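Local coordinates for protein catalase (Bacillus pumilus, PDB 4QOL) that breaks hydrogen peroxide down to water and oxygen at a buried heme and also shows peroxidase-like reactivity toward phenolic substrates, at residues Ile187-Ala192 with Arg225-Glu230; Lys212-His217 with Leu261-Met266; Pro257-Tyr262 with Gly296-Asn301. All blocks are in the same frame, centred on the assembly; numbering follows the deposited sequence.

Interaction 1: residues Ile187-Ala192 with Arg225-Glu230; sequences IPANYA and RNLSME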
loop_
_atom_site.group_PDB
_atom_site.type_symbol
_atom_site.label_atom_id
_atom_site.label_comp_id
_atom_site.label_asym_id
_atom_site.label_seq_id
_atom_site.Cartn_x
_atom_site.Cartn_y
_atom_site.Cartn_z
ATOM N N ILE A 187 7.304 1.256 35.876
ATOM C CA ILE A 187 7.930 2.412 35.297
ATOM C C ILE A 187 9.438 2.368 35.527
ATOM O O ILE A 187 9.957 2.989 36.463
ATOM C CB ILE A 187 7.378 3.746 35.836
ATOM C CG1 ILE A 187 5.853 3.711 35.952
ATOM C CG2 ILE A 187 7.851 4.882 34.914
ATOM C CD1 ILE A 187 5.230 4.965 36.500
ATOM N N PRO A 188 10.183 1.637 34.687
ATOM C CA PRO A 188 11.621 1.727 34.719
ATOM C C PRO A 188 12.163 3.156 34.617
ATOM O O PRO A 188 11.576 3.968 33.945
ATOM C CB PRO A 188 12.079 0.854 33.510
ATOM C CG PRO A 188 10.923 -0.101 33.329
ATOM C CD PRO A 188 9.695 0.770 33.608
ATOM N N ALA A 189 13.325 3.426 35.263
ATOM C CA ALA A 189 13.847 4.775 35.240
ATOM C C ALA A 189 14.261 5.192 33.835
ATOM O O ALA A 189 14.234 6.422 33.481
ATOM C CB ALA A 189 15.007 4.920 36.203
ATOM N N ASN A 190 14.746 4.211 33.086
ATOM C CA ASN A 190 15.154 4.392 31.709
ATOM C C ASN A 190 15.421 2.958 31.111
ATOM O O ASN A 190 15.140 1.977 31.754
ATOM C CB ASN A 190 16.407 5.295 31.649
ATOM C CG ASN A 190 17.546 4.757 32.484
ATOM O OD1 ASN A 190 18.021 3.643 32.250
ATOM N ND2 ASN A 190 18.029 5.554 33.479
ATOM N N TYR A 191 15.880 2.884 29.875
ATOM C CA TYR A 191 16.057 1.596 29.237
ATOM C C TYR A 191 17.327 0.871 29.676
ATOM O O TYR A 191 17.410 -0.325 29.534
ATOM C CB TYR A 191 16.084 1.767 27.707
ATOM C CG TYR A 191 14.814 2.280 27.063
ATOM C CD1 TYR A 191 13.566 1.756 27.399
ATOM C CD2 TYR A 191 14.863 3.288 26.107
ATOM C CE1 TYR A 191 12.404 2.204 26.775
ATOM C CE2 TYR A 191 13.740 3.752 25.479
ATOM C CZ TYR A 191 12.486 3.233 25.819
ATOM O OH TYR A 191 11.371 3.713 25.197
ATOM N N ALA A 192 18.308 1.600 30.241
ATOM C CA ALA A 192 19.594 0.988 30.663
ATOM C C ALA A 192 19.503 0.324 32.035
ATOM O O ALA A 192 20.052 -0.745 32.271
ATOM C CB ALA A 192 20.699 2.034 30.684
ATOM N N ARG A 225 16.602 0.066 38.208
ATOM C CA ARG A 225 16.027 1.223 38.923
ATOM C C ARG A 225 14.727 1.664 38.370
ATOM O O ARG A 225 14.540 1.635 37.146
ATOM C CB ARG A 225 16.973 2.426 38.872
ATOM C CG ARG A 225 16.570 3.546 39.785
ATOM C CD ARG A 225 17.686 4.576 39.942
ATOM N NE ARG A 225 18.108 5.200 38.689
ATOM C CZ ARG A 225 17.592 6.312 38.149
ATOM N NH1 ARG A 225 16.570 6.963 38.697
ATOM N NH2 ARG A 225 18.061 6.749 36.996
ATOM N N ASN A 226 13.790 1.998 39.245
ATOM C CA ASN A 226 12.416 2.212 38.915
ATOM C C ASN A 226 11.988 3.634 39.360
ATOM O O ASN A 226 12.678 4.300 40.145
ATOM C CB ASN A 226 11.503 1.195 39.570
ATOM C CG ASN A 226 11.872 -0.230 39.248
ATOM O OD1 ASN A 226 11.975 -1.096 40.154
ATOM N ND2 ASN A 226 12.185 -0.462 38.009
ATOM N N LEU A 227 10.823 4.056 38.877
ATOM C CA LEU A 227 10.221 5.333 39.263
ATOM C C LEU A 227 8.896 5.139 39.972
ATOM O O LEU A 227 8.025 4.379 39.514
ATOM C CB LEU A 227 9.963 6.260 38.052
ATOM C CG LEU A 227 11.145 6.477 37.107
ATOM C CD1 LEU A 227 10.755 7.280 35.881
ATOM C CD2 LEU A 227 12.297 7.148 37.826
ATOM N N SER A 228 8.727 5.882 41.092
ATOM C CA SER A 228 7.393 6.014 41.695
ATOM C C SER A 228 6.482 6.816 40.772
ATOM O O SER A 228 6.951 7.476 39.856
ATOM C CB SER A 228 7.487 6.715 43.061
ATOM O OG SER A 228 7.874 8.085 42.853
ATOM N N MET A 229 5.178 6.791 41.029
ATOM C CA MET A 229 4.283 7.625 40.259
ATOM C C MET A 229 4.724 9.068 40.288
ATOM O O MET A 229 4.653 9.759 39.271
ATOM C CB MET A 229 2.832 7.464 40.699
ATOM C CG MET A 229 2.265 6.069 40.452
ATOM S SD MET A 229 0.521 5.879 40.902
ATOM C CE MET A 229 -0.289 7.207 40.065
ATOM N N GLU A 230 5.066 9.569 41.481
ATOM C CA GLU A 230 5.439 10.989 41.617
ATOM C C GLU A 230 6.798 11.308 40.961
ATOM O O GLU A 230 6.922 12.319 40.307
ATOM C CB GLU A 230 5.378 11.468 43.079
ATOM C CG GLU A 230 5.435 10.415 44.150
ATOM C CD GLU A 230 4.236 9.451 44.214
ATOM O OE1 GLU A 230 4.538 8.248 44.268
ATOM O OE2 GLU A 230 3.031 9.858 44.237
#

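Interaction 2: residues Lys212-His217 with Leu261-Met266; sequences KYVKYH and LYVQLM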
loop_
_atom_site.group_PDB
_atom_site.type_symbol
_atom_site.label_atom_id
_atom_site.label_comp_id
_atom_site.label_asym_id
_atom_site.label_seq_id
_atom_site.Cartn_x
_atom_site.Cartn_y
_atom_site.Cartn_z
ATOM N N LYS A 212 16.390 -29.501 26.008
ATOM C CA LYS A 212 16.084 -28.960 27.329
ATOM C C LYS A 212 15.193 -27.741 27.100
ATOM O O LYS A 212 15.266 -27.079 26.062
ATOM C CB LYS A 212 17.320 -28.451 28.059
ATOM C CG LYS A 212 18.409 -29.468 28.235
ATOM C CD LYS A 212 18.477 -29.913 29.650
ATOM C CE LYS A 212 19.620 -30.895 29.798
ATOM N NZ LYS A 212 19.222 -31.888 30.816
ATOM N N TYR A 213 14.313 -27.508 28.048
ATOM C CA TYR A 213 13.629 -26.220 28.135
ATOM C C TYR A 213 14.572 -25.148 28.690
ATOM O O TYR A 213 15.380 -25.390 29.560
ATOM C CB TYR A 213 12.427 -26.294 29.040
ATOM C CG TYR A 213 11.201 -27.052 28.551
ATOM C CD1 TYR A 213 10.699 -26.912 27.253
ATOM C CD2 TYR A 213 10.529 -27.889 29.413
ATOM C CE1 TYR A 213 9.569 -27.583 26.851
ATOM C CE2 TYR A 213 9.368 -28.517 29.032
ATOM C CZ TYR A 213 8.903 -28.358 27.756
ATOM O OH TYR A 213 7.744 -28.960 27.392
ATOM N N VAL A 214 14.423 -23.893 28.142
ATOM C CA VAL A 214 15.257 -22.801 28.539
ATOM C C VAL A 214 14.432 -21.538 28.749
ATOM O O VAL A 214 13.459 -21.317 28.047
ATOM C CB VAL A 214 16.419 -22.571 27.527
ATOM C CG1 VAL A 214 15.886 -22.116 26.189
ATOM C CG2 VAL A 214 17.476 -21.613 28.075
ATOM N N LYS A 215 14.865 -20.739 29.713
ATOM C CA LYS A 215 14.434 -19.369 29.920
ATOM C C LYS A 215 15.652 -18.461 29.911
ATOM O O LYS A 215 16.721 -18.771 30.451
ATOM C CB LYS A 215 13.629 -19.262 31.238
ATOM C CG LYS A 215 12.204 -19.707 31.062
ATOM C CD LYS A 215 11.324 -19.347 32.248
ATOM C CE LYS A 215 9.931 -19.882 32.055
ATOM N NZ LYS A 215 9.080 -19.164 31.118
ATOM N N TYR A 216 15.474 -17.304 29.279
ATOM C CA TYR A 216 16.515 -16.279 29.171
ATOM C C TYR A 216 16.264 -15.096 30.123
ATOM O O TYR A 216 15.096 -14.622 30.297
ATOM C CB TYR A 216 16.511 -15.710 27.777
ATOM C CG TYR A 216 16.909 -16.641 26.644
ATOM C CD1 TYR A 216 18.233 -16.859 26.325
ATOM C CD2 TYR A 216 15.932 -17.197 25.804
ATOM C CE1 TYR A 216 18.599 -17.665 25.263
ATOM C CE2 TYR A 216 16.291 -17.963 24.706
ATOM C CZ TYR A 216 17.619 -18.201 24.449
ATOM O OH TYR A 216 17.948 -18.910 23.340
ATOM N N HIS A 217 17.352 -14.546 30.646
ATOM C CA HIS A 217 17.278 -13.401 31.546
ATOM C C HIS A 217 18.425 -12.443 31.259
ATOM O O HIS A 217 19.578 -12.905 31.096
ATOM C CB HIS A 217 17.410 -13.893 32.989
ATOM C CG HIS A 217 16.334 -14.839 33.387
ATOM N ND1 HIS A 217 15.104 -14.413 33.856
ATOM C CD2 HIS A 217 16.302 -16.182 33.412
ATOM C CE1 HIS A 217 14.358 -15.467 34.143
ATOM N NE2 HIS A 217 15.066 -16.552 33.889
ATOM N N LEU A 261 23.738 -11.975 30.100
ATOM C CA LEU A 261 22.740 -13.007 29.754
ATOM C C LEU A 261 22.900 -14.252 30.643
ATOM O O LEU A 261 23.960 -14.803 30.701
ATOM C CB LEU A 261 22.941 -13.464 28.287
ATOM C CG LEU A 261 21.846 -14.382 27.773
ATOM C CD1 LEU A 261 20.461 -13.728 27.797
ATOM C CD2 LEU A 261 22.203 -14.812 26.358
ATOM N N TYR A 262 21.821 -14.632 31.320
ATOM C CA TYR A 262 21.721 -15.842 32.095
ATOM C C TYR A 262 20.606 -16.694 31.526
ATOM O O TYR A 262 19.617 -16.183 31.016
ATOM C CB TYR A 262 21.383 -15.553 33.534
ATOM C CG TYR A 262 22.493 -14.905 34.316
ATOM C CD1 TYR A 262 22.675 -13.548 34.232
ATOM C CD2 TYR A 262 23.398 -15.668 35.059
ATOM C CE1 TYR A 262 23.729 -12.921 34.892
ATOM C CE2 TYR A 262 24.447 -15.043 35.732
ATOM C CZ TYR A 262 24.567 -13.649 35.662
ATOM O OH TYR A 262 25.621 -13.048 36.341
ATOM N N VAL A 263 20.763 -18.008 31.622
ATOM C CA VAL A 263 19.670 -18.920 31.333
ATOM C C VAL A 263 19.331 -19.800 32.512
ATOM O O VAL A 263 20.156 -20.059 33.378
ATOM C CB VAL A 263 19.934 -19.809 30.098
ATOM C CG1 VAL A 263 20.021 -18.918 28.864
ATOM C CG2 VAL A 263 21.187 -20.645 30.255
ATOM N N GLN A 264 18.088 -20.282 32.519
ATOM C CA GLN A 264 17.700 -21.442 33.325
ATOM C C GLN A 264 17.376 -22.597 32.406
ATOM O O GLN A 264 16.810 -22.401 31.320
ATOM C CB GLN A 264 16.419 -21.109 34.133
ATOM C CG GLN A 264 16.512 -19.988 35.130
ATOM C CD GLN A 264 15.141 -19.613 35.686
ATOM O OE1 GLN A 264 14.348 -18.956 35.018
ATOM N NE2 GLN A 264 14.859 -20.037 36.918
ATOM N N LEU A 265 17.751 -23.800 32.838
ATOM C CA LEU A 265 17.554 -24.998 32.034
ATOM C C LEU A 265 16.716 -26.004 32.834
ATOM O O LEU A 265 16.976 -26.227 34.023
ATOM C CB LEU A 265 18.896 -25.620 31.599
ATOM C CG LEU A 265 19.679 -24.778 30.576
ATOM C CD1 LEU A 265 21.141 -25.168 30.551
ATOM C CD2 LEU A 265 19.061 -24.916 29.185
ATOM N N MET A 266 15.708 -26.580 32.191
ATOM C CA MET A 266 14.806 -27.568 32.802
ATOM C C MET A 266 14.678 -28.781 31.899
ATOM O O MET A 266 14.455 -28.649 30.696
ATOM C CB MET A 266 13.442 -26.911 33.062
ATOM C CG MET A 266 12.352 -27.857 33.484
ATOM S SD MET A 266 10.721 -27.038 33.546
ATOM C CE MET A 266 10.841 -25.928 34.915
#

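Interaction 3: residues Pro257-Tyr262 with Gly296-Asn301; sequences PAWDLY and GRMTLN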
loop_
_atom_site.group_PDB
_atom_site.type_symbol
_atom_site.label_atom_id
_atom_site.label_comp_id
_atom_site.label_asym_id
_atom_site.label_seq_id
_atom_site.Cartn_x
_atom_site.Cartn_y
_atom_site.Cartn_z
ATOM N N PRO A 257 25.962 0.910 27.969
ATOM C CA PRO A 257 25.213 0.037 28.890
ATOM C C PRO A 257 25.369 -1.403 28.472
ATOM O O PRO A 257 25.564 -1.684 27.272
ATOM C CB PRO A 257 23.749 0.494 28.704
ATOM C CG PRO A 257 23.708 1.031 27.309
ATOM C CD PRO A 257 25.069 1.619 27.013
ATOM N N ALA A 258 25.298 -2.294 29.453
ATOM C CA ALA A 258 25.490 -3.692 29.181
ATOM C C ALA A 258 24.513 -4.511 29.979
ATOM O O ALA A 258 24.017 -4.075 31.019
ATOM C CB ALA A 258 26.935 -4.107 29.478
ATOM N N TRP A 259 24.347 -5.752 29.550
ATOM C CA TRP A 259 23.533 -6.744 30.241
ATOM C C TRP A 259 24.235 -8.049 30.153
ATOM O O TRP A 259 24.715 -8.486 29.073
ATOM C CB TRP A 259 22.160 -6.917 29.598
ATOM C CG TRP A 259 21.246 -5.748 29.777
ATOM C CD1 TRP A 259 20.197 -5.656 30.628
ATOM C CD2 TRP A 259 21.299 -4.500 29.057
ATOM N NE1 TRP A 259 19.603 -4.410 30.517
ATOM C CE2 TRP A 259 20.269 -3.689 29.558
ATOM C CE3 TRP A 259 22.104 -4.015 28.025
ATOM C CZ2 TRP A 259 19.988 -2.440 29.049
ATOM C CZ3 TRP A 259 21.859 -2.745 27.528
ATOM C CH2 TRP A 259 20.810 -1.955 28.076
ATOM N N ASP A 260 24.234 -8.749 31.283
ATOM C CA ASP A 260 24.642 -10.129 31.282
ATOM C C ASP A 260 23.487 -11.009 30.974
ATOM O O ASP A 260 22.391 -10.853 31.521
ATOM C CB ASP A 260 25.282 -10.510 32.647
ATOM C CG ASP A 260 26.628 -9.831 32.872
ATOM O OD1 ASP A 260 27.393 -9.606 31.905
ATOM O OD2 ASP A 260 26.946 -9.526 34.037
ATOM N N LEU A 261 23.738 -11.975 30.100
ATOM C CA LEU A 261 22.740 -13.007 29.754
ATOM C C LEU A 261 22.900 -14.252 30.643
ATOM O O LEU A 261 23.960 -14.803 30.701
ATOM C CB LEU A 261 22.941 -13.464 28.287
ATOM C CG LEU A 261 21.846 -14.382 27.773
ATOM C CD1 LEU A 261 20.461 -13.728 27.797
ATOM C CD2 LEU A 261 22.203 -14.812 26.358
ATOM N N TYR A 262 21.821 -14.632 31.320
ATOM C CA TYR A 262 21.721 -15.842 32.095
ATOM C C TYR A 262 20.606 -16.694 31.526
ATOM O O TYR A 262 19.617 -16.183 31.016
ATOM C CB TYR A 262 21.383 -15.553 33.534
ATOM C CG TYR A 262 22.493 -14.905 34.316
ATOM C CD1 TYR A 262 22.675 -13.548 34.232
ATOM C CD2 TYR A 262 23.398 -15.668 35.059
ATOM C CE1 TYR A 262 23.729 -12.921 34.892
ATOM C CE2 TYR A 262 24.447 -15.043 35.732
ATOM C CZ TYR A 262 24.567 -13.649 35.662
ATOM O OH TYR A 262 25.621 -13.048 36.341
ATOM N N GLY A 296 26.890 -14.968 28.826
ATOM C CA GLY A 296 27.730 -13.971 28.247
ATOM C C GLY A 296 27.203 -12.590 28.458
ATOM O O GLY A 296 26.372 -12.363 29.361
ATOM N N ARG A 297 27.790 -11.662 27.730
ATOM C CA ARG A 297 27.492 -10.265 27.971
ATOM C C ARG A 297 27.293 -9.492 26.678
ATOM O O ARG A 297 28.017 -9.681 25.701
ATOM C CB ARG A 297 28.635 -9.563 28.753
ATOM C CG ARG A 297 28.381 -8.087 29.089
ATOM C CD ARG A 297 29.618 -7.618 29.846
ATOM N NE ARG A 297 29.578 -6.344 30.542
ATOM C CZ ARG A 297 29.221 -6.128 31.809
ATOM N NH1 ARG A 297 28.691 -7.072 32.574
ATOM N NH2 ARG A 297 29.303 -4.891 32.279
ATOM N N MET A 298 26.241 -8.679 26.686
ATOM C CA MET A 298 25.910 -7.795 25.559
ATOM C C MET A 298 26.181 -6.322 25.937
ATOM O O MET A 298 25.724 -5.822 26.973
ATOM C CB MET A 298 24.427 -7.935 25.176
ATOM C CG MET A 298 23.994 -6.938 24.093
ATOM S SD MET A 298 22.294 -7.281 23.558
ATOM C CE MET A 298 21.334 -6.659 24.936
ATOM N N THR A 299 26.937 -5.644 25.097
ATOM C CA THR A 299 27.289 -4.251 25.291
ATOM C C THR A 299 26.754 -3.484 24.106
ATOM O O THR A 299 27.038 -3.832 22.949
ATOM C CB THR A 299 28.814 -4.066 25.378
ATOM O OG1 THR A 299 29.285 -4.913 26.428
ATOM C CG2 THR A 299 29.189 -2.665 25.654
ATOM N N LEU A 300 26.026 -2.423 24.388
ATOM C CA LEU A 300 25.549 -1.535 23.327
ATOM C C LEU A 300 26.434 -0.304 23.197
ATOM O O LEU A 300 26.557 0.480 24.165
ATOM C CB LEU A 300 24.106 -1.119 23.611
ATOM C CG LEU A 300 23.134 -2.301 23.750
ATOM C CD1 LEU A 300 21.731 -1.760 23.940
ATOM C CD2 LEU A 300 23.226 -3.244 22.558
ATOM N N ASN A 301 27.020 -0.133 22.006
ATOM C CA ASN A 301 28.122 0.825 21.848
ATOM C C ASN A 301 28.026 1.758 20.620
ATOM O O ASN A 301 28.961 2.491 20.332
ATOM C CB ASN A 301 29.452 0.091 21.845
ATOM C CG ASN A 301 29.602 -0.872 20.676
ATOM O OD1 ASN A 301 28.803 -0.877 19.756
ATOM N ND2 ASN A 301 30.632 -1.701 20.725
#

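Interaction 1: residues Ile187-Ala192 with Arg225-Glu230
Pro188 and Asn226 bring two irregular segments together, their CA atoms 4.3 Å apart, in a single isolated beta bridge. The touching parts run 126° apart and soon diverge, so two hydrogen bonds make up the whole backbone link: Leu227 N gives to Ile187 O at 2.8 Å, almost straight down the carbonyl, and Ala189 N gives to Arg225 O at 2.9 Å, tilted from the carbonyl plane. Proline suits the middle of this pairing, because its own nitrogen has no proton to give and none is asked of it; its ring turns from Arg225-Glu230 to pack on Arg112 and Asn131.

On the buried side Leu227 points at the other segment. Its CD1 touches Ile187 CG2 at 3.9 Å, the two side chains crossing at about a right angle, while its CG rests against the CA of Ala189. Ile187 presents CG2 because that branch lies anti to its backbone N, with CG1 alongside the nitrogen (chi1 -43°).

Toward the other end the chain of Arg225 bends at chi3 (59°), which folds the guanidinium back over Ala189. The methyl CB of Ala189 sits above the centre of that flat group, 3.5 Å from Arg225 CZ; alanine's small side chain lets the guanidinium lie this close. Arg225 NE forms a salt bridge with Glu193, whose carboxylate also accepts a hydrogen bond from Asn190 ND2.

The chemistry is thus divided: leucine, isoleucine and alanine pack beside the bridge on its buried side, and Glu193 gathers the nearby guanidinium and amide, probably balancing the arginine's charge and fixing the rotation of its flat end. Ser228, at the N-cap, caps a backbone N of helix 229-236, which begins directly after the bridged segment.

Interaction 2: residues Lys212-His217 with Leu261-Met266
His217 and Gln264 make the one side-chain hydrogen bond between these two antiparallel strands: His217 NE2 gives its proton to Gln264 OE1 at 2.8 Å. The donor stands above the amide's carbonyl plane, 43° out of it, and ring and amide planes are 60° apart. Both side chains leave the backbone with CG beside the backbone N and anti to the carbonyl carbon, and Gln264 then runs extended, long enough to bring its amide across to the imidazole. The other end of the amide is held too, since Gln264 NE2 gives to the carbonyls of Trp285 and Tyr290; glutamine, acceptor and donor at once, fits such a place.

Lys215, directly opposite Gln264, touches OE1 with its aliphatic carbons only. Its chain stays straight until a bend at chi4 (-76°) and delivers NZ to Val199 O, while Trp285 adds a cation-pi contact. Farther along this face Met266 SD lies 5.5 Å from the centre of the Tyr213 ring, an oblique Met-aromatic contact.

The opposite face is mostly apolar. Val214 CG2, anti to its backbone N, reaches over to Val263 CB at 3.7 Å and to Leu265 CD2 at 3.8 Å. The Tyr216 ring runs alongside Val263, its CD1 3.7 Å from Val263 CG1, and the ring's hydroxyl is bonded to Trp204 NE1. Branched valines suit a beta strand and give this face a compact apolar surface against Trp204.

Between the two faces runs a regular ladder of six backbone hydrogen bonds, with hydrogen-bonded pairs at Tyr213-Met266, Lys215-Gln264 and His217-Tyr262. Twisted antiparallel pairing of this kind, here continued by strands 202-205 and 293-302, is characteristic of the large beta-barrel at the core of the catalase fold.

Interaction 3: residues Pro257-Tyr262 with Gly296-Asn301
Pro257 O accepts a 3.0 Å hydrogen bond from Leu300 N, almost perfectly straight, and starts the antiparallel ladder. Ala258 follows on the more polar face, where its small CB lies 3.6 Å from Arg297 NE, over one face of the guanidinium. Trp259 turns to the other face and exchanges two backbone bonds with Met298. Its ring packs obliquely on the second strand, with CZ3 3.7 Å from Leu300 CD1 and CE3 4.1 Å from the methyl CE of Met298, which a bend at chi3 (75°) brings round; the indole NE1 is spent on Met194 O.

Asp260 carries the salt bridge: its OD1 meets Arg297 NH1 at 2.9 Å on the syn side but well out of the carboxylate plane, the two flat groups 51° apart. Arginine suits the place because its extended chain rises from the sheet on this face, so its end can reach both Ala258 and the carboxylate. An asparagine here would probably leave the guanidinium without its countercharge and freer to swing off the methyl of Ala258. Leu261 N then closes on Gly296 O at 2.8 Å.

The pair sits in the middle of the sheet, with strand 211-220 beyond the first segment and strand 60-69 beyond the second. On the buried face Trp259 packs against Phe95 and Phe114, while Met298 and Leu300 rest on strand 88-96.

Overall arrangement
Interactions 2 and 3 share Leu261 and Tyr262 on strand 258-267, which lies between strands 211-220 and 293-302; one edge of that strand makes each contact, and their centres are 16 Å apart. Interaction 1 lies outside this sheet, its centre 20 Å from that of interaction 3, yet it touches it: Tyr191 O comes within 3.4 Å of Trp259 CZ2. It does not touch interaction 2, the nearest atoms being about 12 Å apart. All three lie at some distance from the heme, the side chains of Lys215, Leu300 and Pro188 standing about 10, 12 and 13 Å from a bound heme.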